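Selenium-binding protein (Sulfolobus tokodaii, PDB 2ECE) is of unknown function, though its family, beta-propeller proteins of the SBP56 type, is generally linked to selenium binding. Local coordinates at residues P10-S15 against I93-L98; N40-I45 against P67-E72; P301-E306 against G366-A371. One frame throughout, in Å; residues are numbered along the deposited sequence.

Contact 1 of 3, residues P10-S15 against I93-L98; sequences PTFYPS and IERRFL
Arg95 and Thr11 illustrate how one arginine can fasten an irregular N-terminal loop to a propeller blade. Two hydrogen bonds carry the polar part. Arg95 approaches side-on, with NE donating to Thr11 OG1 at 2.8 Å and NH2 donating to Thr11 O, also at 2.8 Å. Both acceptors lie close to the guanidinium plane, but NH2 stands well above the carbonyl plane of Thr11, and the two bonds are fairly straight (157° and 162°). Double attachment fixes the rotation of the guanidinium. Thr11 helps by holding OG1 between its backbone N and carbonyl carbon (chi1 60°), where Asp9 also bonds it.

Charge adds to this grip. Arg95 NH2 forms a salt bridge with Asp457, and Arg95 makes a cation-pi contact with Trp78. A leucine here would probably leave Thr11 O and OG1 without these donors and Asp457 without its charge partner.

Apolar contact comes from Phe12, whose ring is turned steeply against the guanidinium plane and brings CE1 to 3.9 Å from Arg95 CB. A polar atom, Ile93 O, lies at the edge of the same ring, 3.5 Å from Phe12 CE2. Tyr13 adds a looser approach, its CE1 4.0 Å from Arg95 NH2, while its hydroxyl bonds to Gly451.

The loop before helix 16-20 and the C-terminal tail, with Asp457 and the Cys86-Cys460 disulfide, thus meet beside the blade containing strand 97-101. The neighbouring blade is closed by strand 27-33 pairing antiparallel with 443-449, the closure usual in beta propellers.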
loop_
_atom_site.group_PDB
_atom_site.type_symbol
_atom_site.label_atom_id
_atom_site.label_comp_id
_atom_site.label_asym_id
_atom_site.label_seq_id
_atom_site.Cartn_x
_atom_site.Cartn_y
_atom_site.Cartn_z
ATOM N N PRO A 10 16.159 5.403 -17.774
ATOM C CA PRO A 10 16.083 6.780 -17.277
ATOM C C PRO A 10 15.215 6.971 -16.030
ATOM O O PRO A 10 15.273 8.018 -15.388
ATOM C CB PRO A 10 15.559 7.553 -18.487
ATOM C CG PRO A 10 14.732 6.528 -19.206
ATOM C CD PRO A 10 15.620 5.310 -19.141
ATOM N N THR A 11 14.411 5.972 -15.676
ATOM C CA THR A 11 13.578 6.108 -14.485
ATOM C C THR A 11 14.234 5.499 -13.246
ATOM O O THR A 11 13.641 5.483 -12.168
ATOM C CB THR A 11 12.188 5.481 -14.683
ATOM O OG1 THR A 11 12.327 4.088 -14.973
ATOM C CG2 THR A 11 11.455 6.177 -15.827
ATOM N N PHE A 12 15.452 4.981 -13.401
ATOM C CA PHE A 12 16.179 4.433 -12.261
ATOM C C PHE A 12 16.922 5.618 -11.650
ATOM O O PHE A 12 17.662 6.317 -12.342
ATOM C CB PHE A 12 17.203 3.382 -12.693
ATOM C CG PHE A 12 16.609 2.060 -13.097
ATOM C CD1 PHE A 12 15.238 1.823 -13.009
ATOM C CD2 PHE A 12 17.432 1.043 -13.572
ATOM C CE1 PHE A 12 14.698 0.595 -13.389
ATOM C CE2 PHE A 12 16.905 -0.185 -13.953
ATOM C CZ PHE A 12 15.527 -0.412 -13.861
ATOM N N TYR A 13 16.726 5.842 -10.357
ATOM C CA TYR A 13 17.375 6.951 -9.675
ATOM C C TYR A 13 18.306 6.393 -8.606
ATOM O O TYR A 13 17.911 5.526 -7.828
ATOM C CB TYR A 13 16.313 7.855 -9.037
ATOM C CG TYR A 13 15.088 8.057 -9.911
ATOM C CD1 TYR A 13 13.867 7.460 -9.577
ATOM C CD2 TYR A 13 15.153 8.828 -11.075
ATOM C CE1 TYR A 13 12.732 7.622 -10.379
ATOM C CE2 TYR A 13 14.026 8.998 -11.893
ATOM C CZ TYR A 13 12.816 8.392 -11.535
ATOM O OH TYR A 13 11.702 8.560 -12.325
ATOM N N PRO A 14 19.560 6.876 -8.555
ATOM C CA PRO A 14 20.506 6.377 -7.546
ATOM C C PRO A 14 20.040 6.682 -6.129
ATOM O O PRO A 14 20.138 5.845 -5.234
ATOM C CB PRO A 14 21.799 7.140 -7.866
ATOM C CG PRO A 14 21.655 7.509 -9.308
ATOM C CD PRO A 14 20.200 7.892 -9.407
ATOM N N SER A 15 19.516 7.887 -5.947
ATOM C CA SER A 15 19.095 8.357 -4.637
ATOM C C SER A 15 17.774 9.107 -4.620
ATOM O O SER A 15 17.239 9.474 -5.667
ATOM C CB SER A 15 20.154 9.304 -4.109
ATOM O OG SER A 15 20.334 10.344 -5.053
ATOM N N ILE A 93 17.824 -5.241 -16.741
ATOM C CA ILE A 93 16.421 -5.240 -16.357
ATOM C C ILE A 93 15.997 -3.783 -16.468
ATOM O O ILE A 93 16.801 -2.884 -16.245
ATOM C CB ILE A 93 16.181 -5.765 -14.918
ATOM C CG1 ILE A 93 17.040 -5.004 -13.909
ATOM C CG2 ILE A 93 16.451 -7.257 -14.867
ATOM C CD1 ILE A 93 16.785 -5.421 -12.464
ATOM N N GLU A 94 14.749 -3.547 -16.847
ATOM C CA GLU A 94 14.250 -2.188 -17.001
ATOM C C GLU A 94 12.872 -2.068 -16.365
ATOM O O GLU A 94 12.174 -3.068 -16.214
ATOM C CB GLU A 94 14.181 -1.831 -18.495
ATOM C CG GLU A 94 13.289 -2.752 -19.325
ATOM C CD GLU A 94 13.336 -2.448 -20.821
ATOM O OE1 GLU A 94 13.679 -1.304 -21.192
ATOM O OE2 GLU A 94 13.015 -3.348 -21.625
ATOM N N ARG A 95 12.489 -0.854 -15.969
ATOM C CA ARG A 95 11.169 -0.642 -15.377
ATOM C C ARG A 95 10.214 -0.764 -16.553
ATOM O O ARG A 95 9.942 0.216 -17.253
ATOM C CB ARG A 95 11.059 0.757 -14.770
ATOM C CG ARG A 95 9.795 0.975 -13.956
ATOM C CD ARG A 95 9.543 2.454 -13.724
ATOM N NE ARG A 95 10.608 3.123 -12.979
ATOM C CZ ARG A 95 10.731 3.113 -11.654
ATOM N NH1 ARG A 95 9.855 2.458 -10.899
ATOM N NH2 ARG A 95 11.725 3.780 -11.081
ATOM N N ARG A 96 9.697 -1.967 -16.762
ATOM C CA ARG A 96 8.832 -2.207 -17.902
ATOM C C ARG A 96 7.501 -2.884 -17.614
ATOM O O ARG A 96 6.482 -2.537 -18.211
ATOM C CB ARG A 96 9.609 -3.035 -18.929
ATOM C CG ARG A 96 8.795 -3.485 -20.106
ATOM C CD ARG A 96 9.678 -4.071 -21.182
ATOM N NE ARG A 96 8.879 -4.396 -22.357
ATOM C CZ ARG A 96 9.378 -4.826 -23.507
ATOM N NH1 ARG A 96 10.688 -4.990 -23.650
ATOM N NH2 ARG A 96 8.562 -5.080 -24.523
ATOM N N PHE A 97 7.504 -3.842 -16.695
ATOM C CA PHE A 97 6.284 -4.577 -16.401
ATOM C C PHE A 97 5.632 -4.314 -15.061
ATOM O O PHE A 97 6.310 -4.179 -14.040
ATOM C CB PHE A 97 6.554 -6.078 -16.497
ATOM C CG PHE A 97 7.270 -6.488 -17.749
ATOM C CD1 PHE A 97 8.658 -6.502 -17.801
ATOM C CD2 PHE A 97 6.551 -6.871 -18.877
ATOM C CE1 PHE A 97 9.324 -6.893 -18.960
ATOM C CE2 PHE A 97 7.204 -7.262 -20.043
ATOM C CZ PHE A 97 8.595 -7.274 -20.083
ATOM N N LEU A 98 4.307 -4.247 -15.071
ATOM C CA LEU A 98 3.562 -4.093 -13.834
ATOM C C LEU A 98 3.326 -5.540 -13.406
ATOM O O LEU A 98 2.904 -6.371 -14.219
ATOM C CB LEU A 98 2.213 -3.399 -14.068
ATOM C CG LEU A 98 2.235 -1.923 -14.486
ATOM C CD1 LEU A 98 0.797 -1.437 -14.697
ATOM C CD2 LEU A 98 2.926 -1.090 -13.408
#

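Contact 2 of 3, residues N40-I45 against P67-E72; sequences NRADFI and PYINDE
Asp43 holds CG beside its own backbone N and opposite the carbonyl carbon (chi1 -65°), which helps bring the carboxylate to Glu72, where OD2 lies 2.7 Å from Glu72 N. That bond is strongly bent (125°) and weak, but OD2 also accepts from Leu73 N and Thr35 OG1, while OD1 takes Tyr34 N, so the buried carboxylate is well supplied with donors. Ile69 likewise sets CG1 opposite its carbonyl carbon (chi1 -69°), turning that branch toward Asn40, and CD1 comes within 3.5 Å of Asn40 OD1; the two side chains cross at about a right angle. Between these places Ala42 CB sits tightly against Tyr68 O, 2.9 Å away.

Two waters do much of the joining. One donates to Arg41 O and to Asp43 OD1 (2.7 Å) and accepts from Asn70 N. The other accepts from Asp43 N and Asp71 N and donates to Tyr68 O and to Asp71 OD2 (2.7 Å). It thus bridges Asp43 N and Tyr68 O, which are 4.2 Å apart. Asp71 itself reaches on to Arg107 and Tyr109.

Strands 44-49 and 60-65 are antiparallel neighbours in one propeller blade, and here a water-bridged, aspartate-centred loop contact joins the approach to the first with the chain running on to strand 77-78 of another blade.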
loop_
_atom_site.group_PDB
_atom_site.type_symbol
_atom_site.label_atom_id
_atom_site.label_comp_id
_atom_site.label_asym_id
_atom_site.label_seq_id
_atom_site.Cartn_x
_atom_site.Cartn_y
_atom_site.Cartn_z
ATOM N N ASN A 40 -20.680 -8.958 -11.845
ATOM C CA ASN A 40 -19.933 -10.057 -12.443
ATOM C C ASN A 40 -19.042 -9.628 -13.606
ATOM O O ASN A 40 -19.321 -9.939 -14.764
ATOM C CB ASN A 40 -20.910 -11.155 -12.891
ATOM C CG ASN A 40 -20.226 -12.491 -13.115
ATOM O OD1 ASN A 40 -19.385 -12.914 -12.318
ATOM N ND2 ASN A 40 -20.597 -13.175 -14.193
ATOM N N ARG A 41 -17.969 -8.905 -13.279
ATOM C CA ARG A 41 -16.988 -8.425 -14.257
ATOM C C ARG A 41 -15.595 -8.541 -13.653
ATOM O O ARG A 41 -15.421 -8.415 -12.446
ATOM C CB ARG A 41 -17.214 -6.956 -14.610
ATOM C CG ARG A 41 -18.374 -6.661 -15.521
ATOM C CD ARG A 41 -18.380 -5.170 -15.826
ATOM N NE ARG A 41 -19.707 -4.674 -16.176
ATOM C CZ ARG A 41 -20.030 -3.385 -16.218
ATOM N NH1 ARG A 41 -19.118 -2.464 -15.932
ATOM N NH2 ARG A 41 -21.262 -3.013 -16.540
ATOM N N ALA A 42 -14.603 -8.757 -14.503
ATOM C CA ALA A 42 -13.227 -8.892 -14.045
ATOM C C ALA A 42 -12.664 -7.586 -13.496
ATOM O O ALA A 42 -13.124 -6.496 -13.847
ATOM C CB ALA A 42 -12.348 -9.388 -15.187
ATOM N N ASP A 43 -11.677 -7.702 -12.615
ATOM C CA ASP A 43 -11.022 -6.523 -12.068
ATOM C C ASP A 43 -10.162 -6.019 -13.229
ATOM O O ASP A 43 -10.077 -6.685 -14.264
ATOM C CB ASP A 43 -10.164 -6.907 -10.857
ATOM C CG ASP A 43 -11.000 -7.418 -9.693
ATOM O OD1 ASP A 43 -12.244 -7.287 -9.751
ATOM O OD2 ASP A 43 -10.420 -7.936 -8.713
ATOM N N PHE A 44 -9.531 -4.861 -13.071
ATOM C CA PHE A 44 -8.727 -4.302 -14.151
ATOM C C PHE A 44 -7.765 -3.228 -13.671
ATOM O O PHE A 44 -7.894 -2.703 -12.567
ATOM C CB PHE A 44 -9.644 -3.682 -15.216
ATOM C CG PHE A 44 -10.522 -2.569 -14.686
ATOM C CD1 PHE A 44 -10.144 -1.232 -14.825
ATOM C CD2 PHE A 44 -11.729 -2.862 -14.044
ATOM C CE1 PHE A 44 -10.955 -0.200 -14.339
ATOM C CE2 PHE A 44 -12.545 -1.842 -13.554
ATOM C CZ PHE A 44 -12.157 -0.500 -13.702
ATOM N N ILE A 45 -6.797 -2.911 -14.522
ATOM C CA ILE A 45 -5.830 -1.862 -14.231
ATOM C C ILE A 45 -6.276 -0.686 -15.083
ATOM O O ILE A 45 -6.412 -0.808 -16.303
ATOM C CB ILE A 45 -4.395 -2.248 -14.652
ATOM C CG1 ILE A 45 -3.811 -3.266 -13.667
ATOM C CG2 ILE A 45 -3.515 -0.988 -14.711
ATOM C CD1 ILE A 45 -3.487 -2.685 -12.297
ATOM N N PRO A 67 -8.577 -11.404 -17.626
ATOM C CA PRO A 67 -9.279 -12.584 -18.151
ATOM C C PRO A 67 -10.106 -13.391 -17.157
ATOM O O PRO A 67 -10.860 -14.271 -17.563
ATOM C CB PRO A 67 -8.151 -13.411 -18.756
ATOM C CG PRO A 67 -7.013 -13.119 -17.823
ATOM C CD PRO A 67 -7.119 -11.615 -17.661
ATOM N N TYR A 68 -9.961 -13.120 -15.864
ATOM C CA TYR A 68 -10.741 -13.847 -14.865
ATOM C C TYR A 68 -11.472 -12.886 -13.942
ATOM O O TYR A 68 -11.144 -11.702 -13.871
ATOM C CB TYR A 68 -9.859 -14.767 -14.009
ATOM C CG TYR A 68 -9.051 -15.781 -14.780
ATOM C CD1 TYR A 68 -7.754 -15.493 -15.195
ATOM C CD2 TYR A 68 -9.584 -17.032 -15.098
ATOM C CE1 TYR A 68 -7.001 -16.424 -15.904
ATOM C CE2 TYR A 68 -8.840 -17.972 -15.809
ATOM C CZ TYR A 68 -7.550 -17.662 -16.208
ATOM O OH TYR A 68 -6.806 -18.585 -16.902
ATOM N N ILE A 69 -12.450 -13.416 -13.220
ATOM C CA ILE A 69 -13.244 -12.625 -12.295
ATOM C C ILE A 69 -12.831 -12.916 -10.849
ATOM O O ILE A 69 -12.279 -13.972 -10.556
ATOM C CB ILE A 69 -14.751 -12.927 -12.503
ATOM C CG1 ILE A 69 -15.193 -12.368 -13.859
ATOM C CG2 ILE A 69 -15.578 -12.327 -11.388
ATOM C CD1 ILE A 69 -16.539 -12.872 -14.331
ATOM N N ASN A 70 -13.083 -11.955 -9.964
ATOM C CA ASN A 70 -12.768 -12.054 -8.538
ATOM C C ASN A 70 -11.301 -12.240 -8.126
ATOM O O ASN A 70 -11.017 -12.942 -7.161
ATOM C CB ASN A 70 -13.613 -13.153 -7.878
ATOM C CG ASN A 70 -15.091 -12.817 -7.864
ATOM O OD1 ASN A 70 -15.482 -11.673 -7.610
ATOM N ND2 ASN A 70 -15.924 -13.814 -8.126
ATOM N N ASP A 71 -10.373 -11.605 -8.842
ATOM C CA ASP A 71 -8.952 -11.693 -8.490
ATOM C C ASP A 71 -8.728 -10.924 -7.189
ATOM O O ASP A 71 -7.918 -11.320 -6.353
ATOM C CB ASP A 71 -8.068 -11.034 -9.567
ATOM C CG ASP A 71 -7.776 -11.949 -10.754
ATOM O OD1 ASP A 71 -7.196 -13.041 -10.561
ATOM O OD2 ASP A 71 -8.107 -11.561 -11.892
ATOM N N GLU A 72 -9.491 -9.839 -7.052
ATOM C CA GLU A 72 -9.434 -8.871 -5.956
ATOM C C GLU A 72 -8.086 -8.177 -6.077
ATOM O O GLU A 72 -7.139 -8.488 -5.352
ATOM C CB GLU A 72 -9.590 -9.502 -4.561
ATOM C CG GLU A 72 -9.371 -8.510 -3.367
ATOM C CD GLU A 72 -10.654 -8.092 -2.619
ATOM O OE1 GLU A 72 -11.533 -8.949 -2.386
ATOM O OE2 GLU A 72 -10.774 -6.903 -2.237
HETATM O O HOH W 1 -13.957 -9.295 -10.401
HETATM O O HOH W 2 -10.497 -10.278 -11.550
#

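Contact 3 of 3, residues P301-E306 against G366-A371; sequences PAEPLE and GIFHRA
Ile367 meets the other segment through its backbone, its carbonyl O lying 3.9 Å from Leu305 CD1, while its side chain packs on Val319 and Tyr410.

Phe368 carries most of the contact. With CG anti to its backbone N (chi1 -174°), the ring extends toward Glu303 and Leu305. Glu303 CB lies over one face, 3.8 Å from the ring centroid and 20° off its normal, a CH-pi contact. The bent chain of Glu303 then runs on across the same face, CG near the ring centre, until OE1 comes within 3.8 Å of Phe368 CZ, with the carboxylate inclined 24° to the ring plane. Leu305 CG approaches Phe368 CD1 obliquely at 3.8 Å, and Pro304 O stands at the ring edge, 3.9 Å from CE1.

His369 follows with its own ring against Phe368: Phe368 CD2 lies over a face of the imidazole, whose NE2 bonds to Glu344. At Arg370 the backbone turns back, N bonding to Gly366 O at 2.9 Å, which keeps the loop compact behind the phenylalanine.

No hydrogen bond or salt bridge joins the two segments. Their cohesion is dispersion and CH-pi contact around one aromatic ring, so shape matching near the surface matters more here than charge pairing.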
loop_
_atom_site.group_PDB
_atom_site.type_symbol
_atom_site.label_atom_id
_atom_site.label_comp_id
_atom_site.label_asym_id
_atom_site.label_seq_id
_atom_site.Cartn_x
_atom_site.Cartn_y
_atom_site.Cartn_z
ATOM N N PRO A 301 -7.437 9.585 18.196
ATOM C CA PRO A 301 -8.608 9.032 18.883
ATOM C C PRO A 301 -9.847 8.905 17.998
ATOM O O PRO A 301 -9.964 9.562 16.958
ATOM C CB PRO A 301 -8.820 10.016 20.028
ATOM C CG PRO A 301 -8.474 11.321 19.375
ATOM C CD PRO A 301 -7.184 10.971 18.636
ATOM N N ALA A 302 -10.769 8.047 18.419
ATOM C CA ALA A 302 -12.011 7.852 17.689
ATOM C C ALA A 302 -12.890 9.082 17.928
ATOM O O ALA A 302 -12.710 9.792 18.920
ATOM C CB ALA A 302 -12.714 6.592 18.183
ATOM N N GLU A 303 -13.828 9.338 17.019
ATOM C CA GLU A 303 -14.725 10.482 17.154
ATOM C C GLU A 303 -16.134 10.041 17.539
ATOM O O GLU A 303 -16.800 9.332 16.787
ATOM C CB GLU A 303 -14.803 11.272 15.843
ATOM C CG GLU A 303 -13.623 12.188 15.560
ATOM C CD GLU A 303 -13.602 13.423 16.446
ATOM O OE1 GLU A 303 -14.586 13.647 17.184
ATOM O OE2 GLU A 303 -12.605 14.176 16.397
ATOM N N PRO A 304 -16.599 10.441 18.732
ATOM C CA PRO A 304 -17.953 10.048 19.139
ATOM C C PRO A 304 -19.015 10.537 18.143
ATOM O O PRO A 304 -18.925 11.645 17.608
ATOM C CB PRO A 304 -18.094 10.664 20.539
ATOM C CG PRO A 304 -16.991 11.723 20.600
ATOM C CD PRO A 304 -15.873 11.072 19.845
ATOM N N LEU A 305 -20.003 9.686 17.884
ATOM C CA LEU A 305 -21.084 9.984 16.948
ATOM C C LEU A 305 -22.211 9.020 17.313
ATOM O O LEU A 305 -21.968 7.819 17.441
ATOM C CB LEU A 305 -20.622 9.693 15.517
ATOM C CG LEU A 305 -20.833 10.684 14.367
ATOM C CD1 LEU A 305 -21.057 9.881 13.085
ATOM C CD2 LEU A 305 -22.020 11.589 14.631
ATOM N N GLU A 306 -23.436 9.512 17.475
ATOM C CA GLU A 306 -24.529 8.610 17.844
ATOM C C GLU A 306 -25.329 7.975 16.707
ATOM O O GLU A 306 -25.672 6.796 16.785
ATOM C CB GLU A 306 -25.492 9.290 18.828
ATOM C CG GLU A 306 -26.059 10.631 18.396
ATOM C CD GLU A 306 -26.992 11.205 19.450
ATOM O OE1 GLU A 306 -26.634 11.135 20.647
ATOM O OE2 GLU A 306 -28.072 11.727 19.089
ATOM N N GLY A 366 -15.912 9.578 4.429
ATOM C CA GLY A 366 -15.814 9.209 5.831
ATOM C C GLY A 366 -17.139 9.020 6.546
ATOM O O GLY A 366 -18.127 9.698 6.250
ATOM N N ILE A 367 -17.166 8.087 7.490
ATOM C CA ILE A 367 -18.379 7.840 8.256
ATOM C C ILE A 367 -18.636 9.061 9.140
ATOM O O ILE A 367 -19.785 9.410 9.418
ATOM C CB ILE A 367 -18.232 6.587 9.143
ATOM C CG1 ILE A 367 -18.044 5.346 8.268
ATOM C CG2 ILE A 367 -19.455 6.431 10.029
ATOM C CD1 ILE A 367 -17.603 4.116 9.036
ATOM N N PHE A 368 -17.560 9.719 9.570
ATOM C CA PHE A 368 -17.687 10.892 10.424
ATOM C C PHE A 368 -17.980 12.181 9.661
ATOM O O PHE A 368 -18.981 12.840 9.929
ATOM C CB PHE A 368 -16.426 11.086 11.270
ATOM C CG PHE A 368 -16.546 12.194 12.283
ATOM C CD1 PHE A 368 -17.380 12.057 13.392
ATOM C CD2 PHE A 368 -15.843 13.386 12.117
ATOM C CE1 PHE A 368 -17.514 13.091 14.320
ATOM C CE2 PHE A 368 -15.969 14.429 13.039
ATOM C CZ PHE A 368 -16.806 14.280 14.143
ATOM N N HIS A 369 -17.117 12.537 8.710
ATOM C CA HIS A 369 -17.288 13.771 7.936
ATOM C C HIS A 369 -18.324 13.727 6.810
ATOM O O HIS A 369 -18.978 14.733 6.538
ATOM C CB HIS A 369 -15.959 14.214 7.311
ATOM C CG HIS A 369 -14.899 14.580 8.303
ATOM N ND1 HIS A 369 -15.076 15.553 9.263
ATOM C CD2 HIS A 369 -13.627 14.138 8.445
ATOM C CE1 HIS A 369 -13.959 15.697 9.952
ATOM N NE2 HIS A 369 -13.063 14.850 9.477
ATOM N N ARG A 370 -18.467 12.579 6.147
ATOM C CA ARG A 370 -19.402 12.475 5.026
ATOM C C ARG A 370 -19.157 13.658 4.087
ATOM O O ARG A 370 -20.082 14.195 3.475
ATOM C CB ARG A 370 -20.851 12.505 5.522
ATOM C CG ARG A 370 -21.558 11.162 5.444
ATOM C CD ARG A 370 -21.060 10.203 6.512
ATOM N NE ARG A 370 -21.486 8.818 6.286
ATOM C CZ ARG A 370 -20.951 8.006 5.375
ATOM N NH1 ARG A 370 -19.965 8.440 4.597
ATOM N NH2 ARG A 370 -21.390 6.757 5.250
ATOM N N ALA A 371 -17.892 14.052 3.980
ATOM C CA ALA A 371 -17.491 15.186 3.157
ATOM C C ALA A 371 -17.500 14.923 1.659
ATOM O O ALA A 371 -16.867 13.981 1.177
ATOM C CB ALA A 371 -16.105 15.664 3.588
#

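How the contacts relate
The three contacts suggest that loops around a propeller are held by chemistry suited to their surroundings. Contacts 1 and 2 are partly buried and polar at heart, but differ in means: direct arginine donors in the first, an aspartate and waters in the second. Contact 3 is a surface contact and relies on apolar and CH-pi packing. Contacts 1 and 2 adjoin a common blade through one segment each: 93-98 runs into strand 97-101, and the loop holding 67-72 leads to its neighbour 77-78. Their nearest atoms are about 4 Å apart. Contact 3 belongs to different sheets, on the opposite side of the chain's centre from contact 1, with centres about 41 Å apart.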